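Local coordinates for protein nitrite oxidoreductase subunit B (Kuenenia stuttgartiensis, PDB 7B04) that probably relays electrons through its iron-sulfur clusters between the catalytic subunit of nitrite oxidoreductase and a heme, at residues N6-R11 and T299-Y304; F26-N31 and R267-L272; N31-I36 and Y304-R309; T348-Y353 and K388-T393. One frame throughout, in Å; residues are numbered along the deposited sequence.

Contact 1. Residues N6-R11 and T299-Y304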
# COMPACT_ATOMS: atom_id res chain seq x y z
N ASN A 6 17.70 -30.68 18.54
CA ASN A 6 16.73 -29.78 17.92
C ASN A 6 15.37 -30.46 17.96
O ASN A 6 15.19 -31.52 17.34
CB ASN A 6 17.12 -29.45 16.48
CG ASN A 6 16.04 -28.64 15.74
OD1 ASN A 6 14.85 -28.81 15.95
ND2 ASN A 6 16.47 -27.76 14.85
N TRP A 7 14.42 -29.85 18.66
CA TRP A 7 13.11 -30.45 18.76
C TRP A 7 12.28 -30.28 17.49
O TRP A 7 11.34 -31.05 17.28
CB TRP A 7 12.37 -29.90 19.98
CG TRP A 7 12.11 -28.44 19.98
CD1 TRP A 7 12.92 -27.46 20.49
CD2 TRP A 7 10.95 -27.78 19.48
NE1 TRP A 7 12.33 -26.23 20.33
CE2 TRP A 7 11.12 -26.40 19.71
CE3 TRP A 7 9.78 -28.23 18.86
CZ2 TRP A 7 10.16 -25.47 19.33
CZ3 TRP A 7 8.83 -27.30 18.48
CH2 TRP A 7 9.03 -25.93 18.72
N HIS A 8 12.59 -29.30 16.63
CA HIS A 8 11.88 -29.21 15.36
C HIS A 8 12.12 -30.46 14.53
O HIS A 8 11.19 -31.07 14.01
CB HIS A 8 12.33 -27.98 14.56
CG HIS A 8 12.01 -26.67 15.20
ND1 HIS A 8 12.45 -25.47 14.68
CD2 HIS A 8 11.30 -26.37 16.30
CE1 HIS A 8 12.01 -24.48 15.44
NE2 HIS A 8 11.31 -25.00 16.43
N LEU A 9 13.39 -30.87 14.42
CA LEU A 9 13.74 -32.07 13.68
C LEU A 9 13.51 -33.34 14.49
O LEU A 9 13.49 -34.43 13.92
CB LEU A 9 15.20 -32.02 13.25
CG LEU A 9 15.66 -30.84 12.40
CD1 LEU A 9 17.12 -31.02 12.01
CD2 LEU A 9 14.78 -30.71 11.17
N GLY A 10 13.32 -33.22 15.80
CA GLY A 10 13.15 -34.40 16.62
C GLY A 10 14.39 -35.27 16.62
O GLY A 10 14.29 -36.49 16.79
N ARG A 11 15.55 -34.66 16.41
CA ARG A 11 16.79 -35.38 16.19
C ARG A 11 17.91 -34.56 16.83
O ARG A 11 17.71 -33.40 17.18
CB ARG A 11 17.00 -35.62 14.68
CG ARG A 11 18.43 -35.80 14.18
CD ARG A 11 18.47 -36.37 12.76
NE ARG A 11 18.14 -35.38 11.74
CZ ARG A 11 18.98 -34.44 11.30
NH1 ARG A 11 20.20 -34.36 11.79
NH2 ARG A 11 18.58 -33.59 10.36
N THR A 299 18.19 -24.57 11.77
CA THR A 299 18.58 -23.49 12.67
C THR A 299 17.67 -23.37 13.88
O THR A 299 18.03 -22.66 14.83
CB THR A 299 18.60 -22.16 11.92
OG1 THR A 299 17.26 -21.72 11.66
CG2 THR A 299 19.36 -22.30 10.60
N GLU A 300 16.53 -24.07 13.90
CA GLU A 300 15.46 -23.88 14.88
C GLU A 300 14.97 -22.44 14.86
O GLU A 300 15.25 -21.67 15.79
CB GLU A 300 15.91 -24.27 16.29
CG GLU A 300 14.77 -24.77 17.17
CD GLU A 300 15.24 -25.46 18.44
OE1 GLU A 300 15.64 -26.64 18.35
OE2 GLU A 300 15.18 -24.83 19.51
N PRO A 301 14.24 -22.03 13.81
CA PRO A 301 13.62 -20.71 13.82
C PRO A 301 12.63 -20.58 14.96
O PRO A 301 12.10 -21.56 15.48
CB PRO A 301 12.90 -20.64 12.46
CG PRO A 301 13.49 -21.73 11.65
CD PRO A 301 13.89 -22.80 12.61
N ASN A 302 12.38 -19.33 15.36
CA ASN A 302 11.47 -19.07 16.47
C ASN A 302 10.37 -18.09 16.07
O ASN A 302 9.80 -17.42 16.94
CB ASN A 302 12.25 -18.57 17.69
CG ASN A 302 13.18 -19.63 18.25
OD1 ASN A 302 12.75 -20.73 18.58
ND2 ASN A 302 14.46 -19.30 18.33
N ILE A 303 10.06 -18.02 14.78
CA ILE A 303 8.86 -17.36 14.28
C ILE A 303 7.98 -18.46 13.69
O ILE A 303 8.34 -19.08 12.69
CB ILE A 303 9.18 -16.28 13.24
CG1 ILE A 303 10.11 -15.23 13.84
CG2 ILE A 303 7.90 -15.64 12.72
CD1 ILE A 303 9.52 -14.51 15.03
N TYR A 304 6.84 -18.70 14.32
CA TYR A 304 5.98 -19.83 13.97
C TYR A 304 4.72 -19.33 13.28
O TYR A 304 4.16 -18.29 13.65
CB TYR A 304 5.61 -20.63 15.22
CG TYR A 304 6.81 -21.18 15.96
CD1 TYR A 304 7.29 -22.46 15.69
CD2 TYR A 304 7.47 -20.42 16.92
CE1 TYR A 304 8.38 -22.96 16.36
CE2 TYR A 304 8.56 -20.92 17.59
CZ TYR A 304 9.02 -22.19 17.31
OH TYR A 304 10.11 -22.69 17.98
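The imidazole of His8 lies across the side chain of Glu300. CG of Glu300 sits over one face of the ring, 3.4 Å from its centroid, in a CH-pi contact. At the ring edge, NE2 of His8 and OH of Tyr304 share a hydrogen bond of 3.0 Å; the two rings come from opposite directions with planes 85° apart. Glu300 has CG anti to its own N (chi1 -151°) and an extended chain beyond, which carries the carboxylate past His8 to Asn6 and Trp7. There OE1 takes a weak bond from the backbone N of Trp7. OE2 has stronger partners outside, a salt bridge to Arg21 and a hydrogen bond from Thr179. The Trp7 indole crosses Glu300 at about a right angle, and its CH2 packs 3.8 Å from CE1 of Tyr304. Asn6 bends back on its own turn: OD1 accepts from N of Leu9 at 3.0 Å. Replacing Asn6 with a leucine would probably leave that N-H without its acceptor and free the turn that presents Trp7 and His8. The side chain of Pro301 is about 7 Å from a bound [4Fe-4S] cluster. The turn is an Asx motif closed by a G1 beta bulge, with Gly10 and Arg11 facing Asn6.

Contact 2. Residues F26-N31 and R267-L272. With SF4 (iron/sulfur cluster), chain B.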
# COMPACT_ATOMS: atom_id res chain seq x y z
N PHE A 26 12.78 -15.43 22.58
CA PHE A 26 11.97 -14.49 21.82
C PHE A 26 11.30 -15.21 20.66
O PHE A 26 11.97 -15.77 19.79
CB PHE A 26 12.85 -13.34 21.31
CG PHE A 26 12.16 -12.41 20.35
CD1 PHE A 26 12.20 -12.63 18.98
CD2 PHE A 26 11.47 -11.31 20.82
CE1 PHE A 26 11.56 -11.78 18.10
CE2 PHE A 26 10.84 -10.45 19.94
CZ PHE A 26 10.88 -10.68 18.58
N ALA A 27 9.97 -15.19 20.65
CA ALA A 27 9.22 -15.95 19.67
C ALA A 27 7.93 -15.20 19.34
O ALA A 27 7.49 -14.33 20.09
CB ALA A 27 8.91 -17.36 20.16
N ALA A 28 7.34 -15.57 18.21
CA ALA A 28 6.11 -14.94 17.76
C ALA A 28 5.33 -15.92 16.90
O ALA A 28 5.89 -16.86 16.33
CB ALA A 28 6.39 -13.65 16.98
N VAL A 29 4.02 -15.69 16.82
CA VAL A 29 3.11 -16.52 16.03
C VAL A 29 2.46 -15.63 14.98
O VAL A 29 1.88 -14.59 15.31
CB VAL A 29 2.04 -17.18 16.92
CG1 VAL A 29 0.96 -17.82 16.06
CG2 VAL A 29 2.68 -18.21 17.83
N PHE A 30 2.55 -16.05 13.72
CA PHE A 30 1.98 -15.31 12.60
C PHE A 30 0.81 -16.11 12.04
O PHE A 30 0.99 -17.25 11.59
CB PHE A 30 3.01 -15.07 11.49
CG PHE A 30 4.13 -14.14 11.88
CD1 PHE A 30 4.28 -13.67 13.17
CD2 PHE A 30 5.06 -13.74 10.93
CE1 PHE A 30 5.31 -12.82 13.51
CE2 PHE A 30 6.10 -12.89 11.26
CZ PHE A 30 6.22 -12.43 12.55
N ASN A 31 -0.39 -15.53 12.07
CA ASN A 31 -1.57 -16.16 11.47
C ASN A 31 -1.62 -15.74 10.01
O ASN A 31 -2.18 -14.69 9.66
CB ASN A 31 -2.83 -15.77 12.22
CG ASN A 31 -4.03 -16.61 11.82
OD1 ASN A 31 -3.94 -17.46 10.93
ND2 ASN A 31 -5.16 -16.37 12.47
N ARG A 267 -0.04 -11.30 14.00
CA ARG A 267 1.17 -11.65 14.73
C ARG A 267 1.04 -11.30 16.20
O ARG A 267 0.59 -10.20 16.54
CB ARG A 267 2.41 -11.00 14.12
CG ARG A 267 2.30 -9.54 13.90
CD ARG A 267 3.56 -8.95 13.31
NE ARG A 267 4.01 -9.56 12.06
CZ ARG A 267 5.05 -9.12 11.36
NH1 ARG A 267 5.40 -9.72 10.23
NH2 ARG A 267 5.74 -8.07 11.80
N LEU A 268 1.43 -12.23 17.06
CA LEU A 268 1.52 -12.03 18.50
C LEU A 268 2.95 -12.36 18.92
O LEU A 268 3.44 -13.46 18.63
CB LEU A 268 0.52 -12.90 19.25
CG LEU A 268 0.49 -12.75 20.77
CD1 LEU A 268 -0.26 -11.49 21.17
CD2 LEU A 268 -0.13 -13.98 21.42
N GLN A 269 3.61 -11.42 19.59
CA GLN A 269 5.00 -11.58 19.97
C GLN A 269 5.12 -11.72 21.48
O GLN A 269 4.48 -10.98 22.23
CB GLN A 269 5.83 -10.37 19.50
CG GLN A 269 7.32 -10.57 19.62
CD GLN A 269 7.91 -9.79 20.78
OE1 GLN A 269 8.10 -8.58 20.69
NE2 GLN A 269 8.23 -10.49 21.86
N GLY A 270 5.95 -12.67 21.90
CA GLY A 270 6.19 -12.93 23.31
C GLY A 270 7.46 -13.73 23.53
O GLY A 270 8.48 -13.47 22.88
N PHE A 271 7.42 -14.69 24.44
CA PHE A 271 8.55 -15.57 24.68
C PHE A 271 8.07 -17.01 24.80
O PHE A 271 6.95 -17.28 25.23
CB PHE A 271 9.31 -15.17 25.95
CG PHE A 271 9.83 -13.77 25.92
CD1 PHE A 271 10.97 -13.45 25.20
CD2 PHE A 271 9.18 -12.76 26.61
CE1 PHE A 271 11.46 -12.16 25.17
CE2 PHE A 271 9.66 -11.46 26.58
CZ PHE A 271 10.80 -11.16 25.86
N LEU A 272 8.95 -17.94 24.40
CA LEU A 272 8.70 -19.37 24.59
C LEU A 272 9.09 -19.75 26.01
O LEU A 272 10.28 -19.90 26.32
CB LEU A 272 9.48 -20.18 23.56
CG LEU A 272 8.70 -20.59 22.31
CD1 LEU A 272 9.60 -21.31 21.32
CD2 LEU A 272 7.51 -21.46 22.69
FE1 SF4 B . 0.21 -6.45 6.96
FE2 SF4 B . 2.72 -7.20 7.76
FE3 SF4 B . 0.92 -9.10 6.97
FE4 SF4 B . 0.56 -7.77 9.34
S1 SF4 B . 2.27 -9.18 8.80
S2 SF4 B . -1.03 -8.20 7.75
S3 SF4 B . 1.35 -5.70 8.79
S4 SF4 B . 1.82 -7.44 5.68
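Phe30 and Arg267 lie side by side and point the same way. The guanidinium rests flat on one face of the ring, centres 4.3 Å apart and planes at 20°, as an off-centre cation-pi stack. Arg267 starts with CG wedged between its N and carbonyl carbon (chi1 51°) and bends at chi3. This turns the group back over Phe30, while CB packs 3.4 Å from CD1 of Phe30. NH1 is also 3.5 Å from S1 of the cluster, a neighbour that probably favours the positive charge.

The two strands form an antiparallel pair in the mixed sheet, with 25-31 between 267-272 and 303-306. Ala27 and Gly270 make one hydrogen-bonded pair, Val29 and Leu268 the next. The bond from Gly270 N to Ala27 O is 2.9 Å and nearly straight. Gly270 O is gripped twice, by Ala27 N and by Gln269 NE2, which approach from opposite faces of its plane. Gln269 OE1 is held by the backbone N of Thr256, so its amide is fixed at both ends.

Packing is closest on the face of Phe30, Arg267, Ala28 and Gln269, which helix 257-260 covers through Met259. The other face meets more loosely across the pair: CB of Ala27 is 3.9 Å from CG of Leu272. This looser side is also buried: Ile284 of helix 279-286 packs on Val29 and Leu272.

Contact 3. Residues N31-I36 and Y304-R309. With SF4 (iron/sulfur cluster), chain B.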
# COMPACT_ATOMS: atom_id res chain seq x y z
N ASN A 31 -0.39 -15.53 12.07
CA ASN A 31 -1.57 -16.16 11.47
C ASN A 31 -1.62 -15.74 10.01
O ASN A 31 -2.18 -14.69 9.66
CB ASN A 31 -2.83 -15.77 12.22
CG ASN A 31 -4.03 -16.61 11.82
OD1 ASN A 31 -3.94 -17.46 10.93
ND2 ASN A 31 -5.16 -16.37 12.47
N ILE A 32 -1.04 -16.57 9.14
CA ILE A 32 -0.99 -16.27 7.71
C ILE A 32 -2.39 -16.09 7.13
O ILE A 32 -2.59 -15.30 6.20
CB ILE A 32 -0.21 -17.36 6.96
CG1 ILE A 32 1.20 -17.51 7.53
CG2 ILE A 32 -0.13 -17.05 5.47
CD1 ILE A 32 1.99 -18.63 6.90
N ASN A 33 -3.37 -16.81 7.67
CA ASN A 33 -4.74 -16.73 7.17
C ASN A 33 -5.29 -15.31 7.22
O ASN A 33 -6.16 -14.95 6.42
CB ASN A 33 -5.64 -17.67 7.96
CG ASN A 33 -5.27 -19.13 7.75
OD1 ASN A 33 -5.30 -19.64 6.63
ND2 ASN A 33 -4.92 -19.81 8.84
N ARG A 34 -4.82 -14.49 8.16
CA ARG A 34 -5.32 -13.13 8.31
C ARG A 34 -4.50 -12.09 7.56
O ARG A 34 -4.90 -10.92 7.52
CB ARG A 34 -5.36 -12.73 9.79
CG ARG A 34 -6.36 -13.46 10.66
CD ARG A 34 -6.32 -12.85 12.05
NE ARG A 34 -7.24 -13.48 12.99
CZ ARG A 34 -7.38 -13.09 14.26
NH1 ARG A 34 -8.24 -13.72 15.05
NH2 ARG A 34 -6.67 -12.08 14.73
N CYS A 35 -3.36 -12.46 6.97
CA CYS A 35 -2.45 -11.47 6.42
C CYS A 35 -3.00 -10.86 5.14
O CYS A 35 -3.74 -11.49 4.38
CB CYS A 35 -1.08 -12.09 6.16
SG CYS A 35 0.21 -10.89 5.75
N ILE A 36 -2.61 -9.61 4.89
CA ILE A 36 -3.08 -8.83 3.75
C ILE A 36 -1.94 -8.36 2.87
O ILE A 36 -2.19 -7.71 1.85
CB ILE A 36 -3.94 -7.64 4.21
CG1 ILE A 36 -3.14 -6.74 5.16
CG2 ILE A 36 -5.21 -8.13 4.89
CD1 ILE A 36 -3.93 -5.58 5.70
N TYR A 304 6.84 -18.70 14.32
CA TYR A 304 5.98 -19.83 13.97
C TYR A 304 4.72 -19.33 13.28
O TYR A 304 4.16 -18.29 13.65
CB TYR A 304 5.61 -20.63 15.22
CG TYR A 304 6.81 -21.18 15.96
CD1 TYR A 304 7.29 -22.46 15.69
CD2 TYR A 304 7.47 -20.42 16.92
CE1 TYR A 304 8.38 -22.96 16.36
CE2 TYR A 304 8.56 -20.92 17.59
CZ TYR A 304 9.02 -22.19 17.31
OH TYR A 304 10.11 -22.69 17.98
N TYR A 305 4.28 -20.07 12.27
CA TYR A 305 3.20 -19.64 11.40
C TYR A 305 2.02 -20.60 11.48
O TYR A 305 2.21 -21.82 11.55
CB TYR A 305 3.66 -19.56 9.94
CG TYR A 305 4.77 -18.59 9.67
CD1 TYR A 305 4.50 -17.31 9.21
CD2 TYR A 305 6.10 -18.95 9.85
CE1 TYR A 305 5.52 -16.41 8.95
CE2 TYR A 305 7.12 -18.06 9.60
CZ TYR A 305 6.83 -16.79 9.15
OH TYR A 305 7.84 -15.90 8.89
N ILE A 306 0.82 -20.06 11.46
CA ILE A 306 -0.40 -20.84 11.23
C ILE A 306 -0.58 -20.96 9.72
O ILE A 306 -0.77 -19.94 9.05
CB ILE A 306 -1.62 -20.19 11.89
CG1 ILE A 306 -1.50 -20.24 13.41
CG2 ILE A 306 -2.90 -20.88 11.43
CD1 ILE A 306 -2.61 -19.52 14.14
N PRO A 307 -0.53 -22.16 9.16
CA PRO A 307 -0.47 -22.31 7.70
C PRO A 307 -1.75 -21.82 7.05
O PRO A 307 -2.80 -21.75 7.69
CB PRO A 307 -0.29 -23.82 7.50
CG PRO A 307 0.25 -24.32 8.80
CD PRO A 307 -0.39 -23.46 9.85
N PRO A 308 -1.69 -21.45 5.77
CA PRO A 308 -2.92 -21.06 5.06
C PRO A 308 -3.84 -22.26 4.88
O PRO A 308 -3.40 -23.37 4.57
CB PRO A 308 -2.40 -20.54 3.71
CG PRO A 308 -0.96 -20.21 3.94
CD PRO A 308 -0.48 -21.20 4.96
N ARG A 309 -5.14 -22.02 5.07
CA ARG A 309 -6.13 -23.07 4.92
C ARG A 309 -6.31 -23.51 3.47
O ARG A 309 -6.84 -24.60 3.22
CB ARG A 309 -7.47 -22.61 5.49
CG ARG A 309 -8.13 -21.48 4.71
CD ARG A 309 -9.55 -21.24 5.18
NE ARG A 309 -10.21 -20.21 4.38
CZ ARG A 309 -11.50 -19.92 4.46
NH1 ARG A 309 -12.02 -18.97 3.69
NH2 ARG A 309 -12.29 -20.59 5.30
FE1 SF4 B . 0.21 -6.45 6.96
FE2 SF4 B . 2.72 -7.20 7.76
FE3 SF4 B . 0.92 -9.10 6.97
FE4 SF4 B . 0.56 -7.77 9.34
S1 SF4 B . 2.27 -9.18 8.80
S2 SF4 B . -1.03 -8.20 7.75
S3 SF4 B . 1.35 -5.70 8.79
S4 SF4 B . 1.82 -7.44 5.68
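Asn33 has CG anti to its carbonyl carbon (chi1 -65°), which swings its amide toward the 304-309 segment. Ile32 holds CG1 in the same way (chi1 -57°), and its two branches part over Tyr305 and Pro308. Both residues belong to a 3-10 turn, 32-34, that follows strand 25-31 and leads into the first cysteine of a ferredoxin-type [4Fe-4S] site. Asn31 and Ile306 form a parallel bridge, so the turn leaves the sheet beside the end of strand 303-306.

The amide of Asn33 works at both ends. OD1 accepts from the backbone N of Arg309 at 2.9 Å, with the donor in the carbonyl plane. ND2 gives a bond of 3.3 Å to OD1 of Asn31, again in the carbonyl plane, and a weak one to O of Pro307. An alanine at Asn33 is likely to leave the N-H of Arg309 without its acceptor and to set the Asn31 amide freer to turn.

The Ile32 contacts are apolar. CD1 lies 3.6 Å from CB of Tyr305, and CG2 lies 3.6 Å from CG of Pro308. CG2 of Ile306 packs across the Asn33 amide, 3.5 Å from ND2. Phe320 of helix 313-320 also packs on Ile32. Beyond the turn, Arg34 makes a salt bridge to Glu325 of subunit A, so the segment also meets the neighbouring chain. SG of Cys35 binds the cluster iron FE3 at 2.3 Å.

Contact 4. Residues T348-Y353 and K388-T393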
# COMPACT_ATOMS: atom_id res chain seq x y z
N THR A 348 -2.91 -4.99 22.31
CA THR A 348 -2.06 -4.05 23.03
C THR A 348 -0.65 -4.15 22.47
O THR A 348 -0.31 -5.10 21.76
CB THR A 348 -2.04 -4.34 24.54
OG1 THR A 348 -1.26 -3.34 25.21
CG2 THR A 348 -1.44 -5.71 24.82
N GLN A 349 0.17 -3.15 22.79
CA GLN A 349 1.58 -3.18 22.41
C GLN A 349 2.47 -3.78 23.50
O GLN A 349 3.63 -4.07 23.23
CB GLN A 349 2.07 -1.78 22.04
CG GLN A 349 1.50 -0.66 22.89
CD GLN A 349 1.59 0.69 22.19
OE1 GLN A 349 2.12 0.79 21.08
NE2 GLN A 349 1.08 1.73 22.83
N THR A 350 1.95 -3.96 24.71
CA THR A 350 2.73 -4.54 25.79
C THR A 350 2.73 -6.05 25.66
O THR A 350 1.70 -6.66 25.34
CB THR A 350 2.15 -4.13 27.14
OG1 THR A 350 2.10 -2.70 27.23
CG2 THR A 350 3.01 -4.67 28.28
N ILE A 351 3.89 -6.67 25.90
CA ILE A 351 3.99 -8.12 25.80
C ILE A 351 3.19 -8.77 26.92
O ILE A 351 3.26 -8.35 28.08
CB ILE A 351 5.46 -8.56 25.85
CG1 ILE A 351 6.23 -8.00 24.65
CG2 ILE A 351 5.56 -10.08 25.87
CD1 ILE A 351 7.72 -8.21 24.73
N VAL A 352 2.41 -9.79 26.56
CA VAL A 352 1.58 -10.53 27.50
C VAL A 352 2.23 -11.88 27.74
O VAL A 352 2.49 -12.63 26.79
CB VAL A 352 0.14 -10.69 26.98
CG1 VAL A 352 -0.60 -11.70 27.82
CG2 VAL A 352 -0.58 -9.36 26.96
N TYR A 353 2.48 -12.20 29.01
CA TYR A 353 3.15 -13.44 29.38
C TYR A 353 2.19 -14.56 29.75
O TYR A 353 2.56 -15.73 29.63
CB TYR A 353 4.11 -13.20 30.54
CG TYR A 353 5.27 -12.31 30.17
CD1 TYR A 353 6.50 -12.85 29.81
CD2 TYR A 353 5.14 -10.93 30.17
CE1 TYR A 353 7.56 -12.04 29.47
CE2 TYR A 353 6.20 -10.11 29.83
CZ TYR A 353 7.41 -10.68 29.48
OH TYR A 353 8.47 -9.88 29.13
N LYS A 388 0.26 -8.71 36.43
CA LYS A 388 -0.69 -7.58 36.36
C LYS A 388 -1.43 -7.64 35.02
O LYS A 388 -0.82 -8.00 34.03
CB LYS A 388 0.05 -6.27 36.64
CG LYS A 388 -0.81 -5.02 36.76
CD LYS A 388 -0.16 -3.90 37.55
CE LYS A 388 -0.10 -2.54 36.87
NZ LYS A 388 1.22 -1.88 37.05
N GLU A 389 -2.71 -7.31 35.03
CA GLU A 389 -3.51 -7.29 33.79
C GLU A 389 -3.02 -6.13 32.94
O GLU A 389 -2.86 -5.06 33.47
CB GLU A 389 -4.98 -7.16 34.16
CG GLU A 389 -5.86 -6.81 33.00
CD GLU A 389 -7.33 -7.07 33.23
OE1 GLU A 389 -7.63 -7.67 34.23
OE2 GLU A 389 -8.14 -6.66 32.43
N VAL A 390 -2.83 -6.35 31.65
CA VAL A 390 -2.37 -5.35 30.70
C VAL A 390 -3.31 -5.19 29.52
O VAL A 390 -3.23 -4.17 28.81
CB VAL A 390 -0.94 -5.68 30.22
CG1 VAL A 390 0.04 -5.62 31.39
CG2 VAL A 390 -0.91 -7.05 29.59
N VAL A 391 -4.20 -6.15 29.26
CA VAL A 391 -5.08 -6.10 28.10
C VAL A 391 -6.33 -6.91 28.41
O VAL A 391 -6.31 -7.84 29.22
CB VAL A 391 -4.35 -6.63 26.84
CG1 VAL A 391 -4.16 -8.14 26.92
CG2 VAL A 391 -5.11 -6.24 25.58
N ARG A 392 -7.43 -6.55 27.75
CA ARG A 392 -8.68 -7.29 27.85
C ARG A 392 -9.57 -6.92 26.67
O ARG A 392 -9.64 -5.75 26.29
CB ARG A 392 -9.39 -6.99 29.18
CG ARG A 392 -10.81 -7.52 29.26
CD ARG A 392 -11.46 -7.17 30.58
NE ARG A 392 -10.81 -7.83 31.71
CZ ARG A 392 -11.35 -7.92 32.92
NH1 ARG A 392 -12.54 -7.41 33.16
NH2 ARG A 392 -10.68 -8.53 33.89
N THR A 393 -10.26 -7.91 26.11
CA THR A 393 -11.18 -7.67 25.01
C THR A 393 -12.19 -8.81 24.95
O THR A 393 -12.01 -9.86 25.57
CB THR A 393 -10.45 -7.52 23.67
OG1 THR A 393 -11.37 -7.05 22.68
CG2 THR A 393 -9.87 -8.85 23.23
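Thr348 lays its methyl against Val391: CG2 is 3.7 Å from CB of Val391, and CB of Thr348 is 3.8 Å from CG2 of Val391. The two side chains cross at a slant. Thr348 has OG1 anti to its own N (chi1 -176°), so the methyl takes the place between N and the carbonyl carbon and meets the valine. The hydroxyl turns back to its own loop and accepts a weak bond from N of Thr350.

Val352 uses one branch for two partners. Its CG2 touches CG2 of Val390 at 3.5 Å and CG1 of Val391 at 3.8 Å. It slides past Val390 in the opposite direction and crosses Val391 at about a right angle. Val390 and Val391 form a classic beta bulge opposite Gly382 of strand 371-383, which is consistent with both pointing toward the loop. The contact thus joins the loop after helix 336-342 to strand 389-394 of that antiparallel sheet, well away from the clusters.

Thr350 adds a looser touch, its CG2 4.4 Å from CG1 of Val390. Arg108 of subunit A packs on Thr348 and Val391.

How the contacts relate
From the N terminus, the turn at 6-11 waits for 299-304, so contact 1 closes a loop of almost 300 residues. Contact 2 is nested inside it and joins strand 25-31 to strand 267-272. Contact 3 opens at Asn31, the last residue of contact 2's first segment, and closes at 304-309. It therefore crosses both contact 1 and contact 2. Contacts 1 and 3 share Tyr304, whose backbone pairs with Ala28 and Phe30, so the three meet in one mixed sheet. Contacts 2 and 3 both reach the same cluster. Contact 4 follows in series and ties a loop to a separate antiparallel sheet, but Ile351 and Tyr353 pack against Gly270 and Phe271 of contact 2.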